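Local coordinates for protein porphyranase B (Zobellia galactanivorans, PDB 3JUU) that cleaves the red-algal sulfated polysaccharide porphyran at its beta-1,4 linkages between D-galactose and L-galactose-6-sulfate, as a family 16 glycoside hydrolase, at residues E36-S50 with L63-Q75. Sequence-based numbering, arbitrary orientation.
With SO4 (sulfate ion), chain E.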
loop_
_atom_site.group_PDB
_atom_site.type_symbol
_atom_site.label_atom_id
_atom_site.label_comp_id
_atom_site.label_asym_id
_atom_site.label_seq_id
_atom_site.Cartn_x
_atom_site.Cartn_y
_atom_site.Cartn_z
ATOM N N GLU A 36 -1.337 -11.068 11.509
ATOM C CA GLU A 36 0.082 -11.327 11.793
ATOM C C GLU A 36 0.628 -12.309 10.746
ATOM O O GLU A 36 1.839 -12.466 10.652
ATOM C CB GLU A 36 0.239 -11.946 13.208
ATOM C CG GLU A 36 -0.168 -11.022 14.334
ATOM C CD GLU A 36 0.670 -9.738 14.336
ATOM O OE1 GLU A 36 1.912 -9.820 14.316
ATOM O OE2 GLU A 36 0.078 -8.639 14.378
ATOM N N PHE A 37 -0.263 -12.895 9.950
ATOM C CA PHE A 37 0.166 -13.783 8.809
ATOM C C PHE A 37 0.904 -15.030 9.291
ATOM O O PHE A 37 1.872 -15.478 8.636
ATOM C CB PHE A 37 1.034 -13.037 7.774
ATOM C CG PHE A 37 0.319 -11.877 7.188
ATOM C CD1 PHE A 37 -0.833 -12.069 6.432
ATOM C CD2 PHE A 37 0.817 -10.573 7.389
ATOM C CE1 PHE A 37 -1.531 -10.974 5.892
ATOM C CE2 PHE A 37 0.090 -9.483 6.839
ATOM C CZ PHE A 37 -1.051 -9.691 6.085
ATOM N N GLU A 38 0.373 -15.602 10.384
ATOM C CA GLU A 38 0.911 -16.863 10.936
ATOM C C GLU A 38 0.263 -17.967 10.123
ATOM O O GLU A 38 -0.803 -17.765 9.553
ATOM C CB GLU A 38 0.543 -16.978 12.439
ATOM C CG GLU A 38 1.421 -16.131 13.352
ATOM C CD GLU A 38 2.889 -16.529 13.346
ATOM O OE1 GLU A 38 3.692 -15.740 13.864
ATOM O OE2 GLU A 38 3.290 -17.607 12.846
ATOM N N GLY A 39 0.875 -19.133 10.068
ATOM C CA GLY A 39 0.232 -20.219 9.332
ATOM C C GLY A 39 0.835 -20.432 7.949
ATOM O O GLY A 39 1.925 -19.885 7.622
ATOM N N LYS A 40 0.145 -21.251 7.160
ATOM C CA LYS A 40 0.688 -21.681 5.863
ATOM C C LYS A 40 -0.006 -21.060 4.692
ATOM O O LYS A 40 0.545 -21.070 3.592
ATOM C CB LYS A 40 0.626 -23.228 5.761
ATOM C CG LYS A 40 1.435 -23.938 6.912
ATOM C CD LYS A 40 1.240 -25.470 7.003
ATOM C CE LYS A 40 -0.179 -25.914 7.469
ATOM N NZ LYS A 40 -0.594 -25.399 8.850
ATOM N N LYS A 41 -1.220 -20.566 4.867
ATOM C CA LYS A 41 -2.022 -20.050 3.730
ATOM C C LYS A 41 -2.737 -18.745 4.143
ATOM O O LYS A 41 -3.320 -18.661 5.222
ATOM C CB LYS A 41 -3.083 -21.067 3.352
ATOM C CG LYS A 41 -2.465 -22.399 2.775
ATOM C CD LYS A 41 -2.243 -22.330 1.263
ATOM C CE LYS A 41 -1.766 -23.701 0.694
ATOM N NZ LYS A 41 -0.248 -23.842 0.689
ATOM N N ILE A 42 -2.684 -17.739 3.278
ATOM C CA ILE A 42 -3.339 -16.475 3.597
ATOM C C ILE A 42 -4.826 -16.709 3.814
ATOM O O ILE A 42 -5.464 -17.514 3.128
ATOM C CB ILE A 42 -3.064 -15.357 2.506
ATOM C CG1 ILE A 42 -3.587 -13.987 2.984
ATOM C CG2 ILE A 42 -3.619 -15.749 1.091
ATOM C CD1 ILE A 42 -3.099 -12.800 2.060
ATOM N N ASP A 43 -5.397 -15.974 4.759
ATOM C CA ASP A 43 -6.812 -16.094 5.077
ATOM C C ASP A 43 -7.633 -15.361 4.041
ATOM O O ASP A 43 -7.667 -14.119 4.023
ATOM C CB ASP A 43 -7.003 -15.482 6.502
ATOM C CG ASP A 43 -8.438 -15.414 6.942
ATOM O OD1 ASP A 43 -9.336 -15.885 6.238
ATOM O OD2 ASP A 43 -8.658 -14.887 8.048
ATOM N N GLU A 44 -8.295 -16.120 3.152
ATOM C CA GLU A 44 -9.057 -15.512 2.088
ATOM C C GLU A 44 -10.453 -15.116 2.483
ATOM O O GLU A 44 -11.176 -14.597 1.658
ATOM C CB GLU A 44 -9.027 -16.374 0.823
ATOM C CG GLU A 44 -7.636 -16.361 0.157
ATOM C CD GLU A 44 -7.605 -17.132 -1.145
ATOM O OE1 GLU A 44 -6.956 -18.203 -1.139
ATOM O OE2 GLU A 44 -8.209 -16.729 -2.146
ATOM N N LYS A 45 -10.832 -15.332 3.751
ATOM C CA LYS A 45 -12.072 -14.689 4.199
ATOM C C LYS A 45 -11.743 -13.224 4.610
ATOM O O LYS A 45 -12.619 -12.410 4.662
ATOM C CB LYS A 45 -12.692 -15.391 5.426
ATOM C CG LYS A 45 -13.186 -16.882 5.154
ATOM C CD LYS A 45 -14.629 -16.986 4.603
ATOM C CE LYS A 45 -14.842 -16.556 3.094
ATOM N NZ LYS A 45 -14.992 -17.654 2.057
ATOM N N LYS A 46 -10.476 -12.941 4.910
ATOM C CA LYS A 46 -10.091 -11.580 5.356
ATOM C C LYS A 46 -9.543 -10.791 4.169
ATOM O O LYS A 46 -9.761 -9.551 4.039
ATOM C CB LYS A 46 -9.030 -11.698 6.409
ATOM C CG LYS A 46 -8.668 -10.357 7.105
ATOM C CD LYS A 46 -7.746 -10.654 8.349
ATOM C CE LYS A 46 -8.566 -11.022 9.579
ATOM N NZ LYS A 46 -7.647 -11.372 10.678
ATOM N N TRP A 47 -8.827 -11.500 3.293
ATOM C CA TRP A 47 -8.074 -10.879 2.209
ATOM C C TRP A 47 -8.513 -11.406 0.866
ATOM O O TRP A 47 -8.814 -12.640 0.753
ATOM C CB TRP A 47 -6.580 -11.141 2.380
ATOM C CG TRP A 47 -6.047 -10.711 3.717
ATOM C CD1 TRP A 47 -5.655 -11.539 4.753
ATOM C CD2 TRP A 47 -5.822 -9.351 4.174
ATOM N NE1 TRP A 47 -5.200 -10.765 5.833
ATOM C CE2 TRP A 47 -5.307 -9.428 5.510
ATOM C CE3 TRP A 47 -6.038 -8.079 3.591
ATOM C CZ2 TRP A 47 -4.966 -8.254 6.305
ATOM C CZ3 TRP A 47 -5.696 -6.898 4.363
ATOM C CH2 TRP A 47 -5.177 -7.004 5.714
ATOM N N GLN A 48 -8.488 -10.529 -0.140
ATOM C CA GLN A 48 -8.832 -10.890 -1.548
ATOM C C GLN A 48 -7.526 -10.868 -2.290
ATOM O O GLN A 48 -6.831 -9.840 -2.343
ATOM C CB GLN A 48 -9.853 -9.931 -2.208
ATOM C CG GLN A 48 -10.242 -10.295 -3.624
ATOM C CD GLN A 48 -11.374 -9.466 -4.078
ATOM O OE1 GLN A 48 -11.420 -8.229 -3.820
ATOM N NE2 GLN A 48 -12.306 -10.093 -4.789
ATOM N N ILE A 49 -7.187 -11.997 -2.912
ATOM C CA ILE A 49 -5.956 -12.046 -3.735
ATOM C C ILE A 49 -6.240 -12.414 -5.212
ATOM O O ILE A 49 -5.292 -12.449 -6.006
ATOM C CB ILE A 49 -4.958 -13.026 -3.131
ATOM C CG1 ILE A 49 -5.458 -14.516 -3.199
ATOM C CG2 ILE A 49 -4.603 -12.575 -1.628
ATOM C CD1 ILE A 49 -4.353 -15.570 -2.766
ATOM N N SER A 50 -7.510 -12.705 -5.546
ATOM C CA SER A 50 -7.933 -13.013 -6.941
ATOM C C SER A 50 -9.368 -12.607 -6.988
ATOM O O SER A 50 -10.028 -12.547 -5.915
ATOM C CB SER A 50 -7.795 -14.561 -7.246
ATOM O OG SER A 50 -8.624 -15.276 -6.373
ATOM N N LEU A 63 -0.826 -12.194 -9.690
ATOM C CA LEU A 63 -1.106 -13.632 -9.598
ATOM C C LEU A 63 -1.427 -14.011 -8.184
ATOM O O LEU A 63 -0.649 -13.721 -7.292
ATOM C CB LEU A 63 0.148 -14.434 -10.032
ATOM C CG LEU A 63 0.709 -14.130 -11.454
ATOM C CD1 LEU A 63 1.899 -15.129 -11.767
ATOM C CD2 LEU A 63 -0.322 -14.276 -12.582
ATOM N N ALA A 64 -2.481 -14.792 -7.993
ATOM C CA ALA A 64 -2.750 -15.345 -6.661
ATOM C C ALA A 64 -1.601 -16.252 -6.210
ATOM O O ALA A 64 -1.252 -16.296 -5.005
ATOM C CB ALA A 64 -4.137 -16.064 -6.667
ATOM N N GLU A 65 -0.977 -16.969 -7.183
ATOM C CA GLU A 65 0.138 -17.897 -6.866
ATOM C C GLU A 65 1.367 -17.175 -6.352
ATOM O O GLU A 65 2.296 -17.809 -5.837
ATOM C CB GLU A 65 0.629 -18.692 -8.127
ATOM C CG GLU A 65 -0.451 -19.303 -9.054
ATOM C CD GLU A 65 -1.051 -18.318 -10.138
ATOM O OE1 GLU A 65 -0.593 -18.371 -11.370
ATOM O OE2 GLU A 65 -1.987 -17.532 -9.778
ATOM N N ASN A 66 1.479 -15.867 -6.620
ATOM C CA ASN A 66 2.629 -15.117 -6.069
ATOM C C ASN A 66 2.473 -14.597 -4.649
ATOM O O ASN A 66 3.422 -13.935 -4.135
ATOM C CB ASN A 66 2.961 -13.908 -6.970
ATOM C CG ASN A 66 3.668 -14.339 -8.251
ATOM O OD1 ASN A 66 4.005 -15.504 -8.420
ATOM N ND2 ASN A 66 3.881 -13.427 -9.152
ATOM N N ILE A 67 1.355 -14.940 -4.012
ATOM C CA ILE A 67 1.089 -14.639 -2.593
ATOM C C ILE A 67 1.450 -15.922 -1.766
ATOM O O ILE A 67 0.973 -17.038 -2.101
ATOM C CB ILE A 67 -0.403 -14.305 -2.319
ATOM C CG1 ILE A 67 -1.016 -13.165 -3.209
ATOM C CG2 ILE A 67 -0.610 -14.002 -0.805
ATOM C CD1 ILE A 67 -0.103 -11.995 -3.435
ATOM N N SER A 68 2.293 -15.809 -0.758
ATOM C CA SER A 68 2.566 -16.962 0.127
ATOM C C SER A 68 2.715 -16.421 1.554
ATOM O O SER A 68 2.946 -15.176 1.762
ATOM C CB SER A 68 3.842 -17.740 -0.258
ATOM O OG SER A 68 4.988 -16.923 -0.275
ATOM N N LEU A 69 2.644 -17.350 2.522
ATOM C CA LEU A 69 2.984 -17.045 3.916
ATOM C C LEU A 69 4.160 -17.883 4.316
ATOM O O LEU A 69 4.270 -19.037 3.876
ATOM C CB LEU A 69 1.829 -17.419 4.850
ATOM C CG LEU A 69 0.784 -16.382 5.235
ATOM C CD1 LEU A 69 0.398 -15.234 4.240
ATOM C CD2 LEU A 69 -0.410 -16.899 6.009
ATOM N N ASN A 70 5.057 -17.312 5.105
ATOM C CA ASN A 70 6.087 -18.116 5.699
ATOM C C ASN A 70 6.563 -17.405 6.945
ATOM O O ASN A 70 6.679 -16.187 6.943
ATOM C CB ASN A 70 7.269 -18.325 4.752
ATOM C CG ASN A 70 8.151 -19.487 5.209
ATOM O OD1 ASN A 70 7.686 -20.395 5.960
ATOM N ND2 ASN A 70 9.385 -19.477 4.776
ATOM N N ASN A 71 6.833 -18.159 8.004
ATOM C CA ASN A 71 7.400 -17.588 9.228
ATOM C C ASN A 71 6.689 -16.346 9.789
ATOM O O ASN A 71 7.351 -15.424 10.265
ATOM C CB ASN A 71 8.871 -17.319 8.995
ATOM C CG ASN A 71 9.612 -18.593 8.720
ATOM O OD1 ASN A 71 9.203 -19.651 9.248
ATOM N ND2 ASN A 71 10.653 -18.527 7.903
ATOM N N GLY A 72 5.368 -16.393 9.804
ATOM C CA GLY A 72 4.573 -15.266 10.349
ATOM C C GLY A 72 4.739 -13.993 9.477
ATOM O O GLY A 72 4.769 -12.893 10.000
ATOM N N SER A 73 4.885 -14.162 8.173
ATOM C CA SER A 73 4.935 -12.979 7.288
ATOM C C SER A 73 4.176 -13.269 5.994
ATOM O O SER A 73 4.033 -14.472 5.539
ATOM C CB SER A 73 6.399 -12.605 6.996
ATOM O OG SER A 73 6.954 -13.558 6.073
ATOM N N LEU A 74 3.687 -12.196 5.378
ATOM C CA LEU A 74 3.101 -12.256 4.042
ATOM C C LEU A 74 4.205 -12.002 3.019
ATOM O O LEU A 74 5.016 -11.072 3.240
ATOM C CB LEU A 74 2.075 -11.141 3.930
ATOM C CG LEU A 74 1.555 -10.857 2.529
ATOM C CD1 LEU A 74 0.760 -11.989 1.905
ATOM C CD2 LEU A 74 0.636 -9.554 2.613
ATOM N N GLN A 75 4.254 -12.777 1.918
ATOM C CA GLN A 75 5.312 -12.661 0.921
ATOM C C GLN A 75 4.584 -12.431 -0.385
ATOM O O GLN A 75 3.660 -13.203 -0.737
ATOM C CB GLN A 75 6.155 -13.947 0.841
ATOM C CG GLN A 75 6.828 -14.220 2.226
ATOM C CD GLN A 75 7.666 -15.433 2.182
ATOM O OE1 GLN A 75 7.256 -16.477 1.621
ATOM N NE2 GLN A 75 8.880 -15.309 2.648
HETATM S S SO4 E . -2.958 -22.400 8.109
HETATM O O1 SO4 E . -1.799 -22.798 8.947
HETATM O O2 SO4 E . -3.562 -23.582 7.507
HETATM O O3 SO4 E . -3.949 -21.632 8.880
HETATM O O4 SO4 E . -2.521 -21.572 6.984
HETATM O O HOH W 1 3.446 -17.667 8.132
HETATM O O HOH W 2 1.466 -19.890 1.673
#
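Phe37 lies flat against Leu74, whose CB sits over the middle of the ring, 3.7 Å from its centroid and 9° off the normal, a CH-pi contact. With CG anti to its carbonyl carbon (chi1 -59°), the ring is turned toward Leu74; Leu69 CD1 reaches it obliquely, 4.0 Å from Phe37 CD1. Exchanging Phe37 for an alanine would probably leave Leu74 without its aromatic cover and open a gap beside Leu69 and Met240.

Leu69 fills the curve of the 37-42 loop, CD2 pressing on Lys41 O (3.5 Å) and CD1 on Ile42 CB. Ile42 CD1 extends to Leu74 CD1 (3.9 Å) while its CG2 meets CG2 of Ile67. Farther along, Ile67 CG1 packs against Ile49 CB, the two side chains running antiparallel, and Ile49 CD1 rests on Ala64 CB. This is how a loop can close over a beta-sandwich: residues 37-42 lie over the hairpin of strands 67-70 and 73-87 of the GH16 jelly roll, Met240 of strand 237-242 also packing on Phe37 and Leu74.

Polar links are made through water. One water donates to Phe37 O and Gly39 O and accepts from Gly72 N (2.8 Å); a second accepts from Leu69 N. Gly72 CA also makes a CA-H...O contact with Phe37 O (3.2 Å); a side chain at Gly72 would run into the Glu38 carboxylate, and the positive phi there also favours glycine.

On the loop itself, a sulfate, probably from the crystallisation liquor, takes hydrogen bonds to O4 from the backbone N of Lys40 and Lys41.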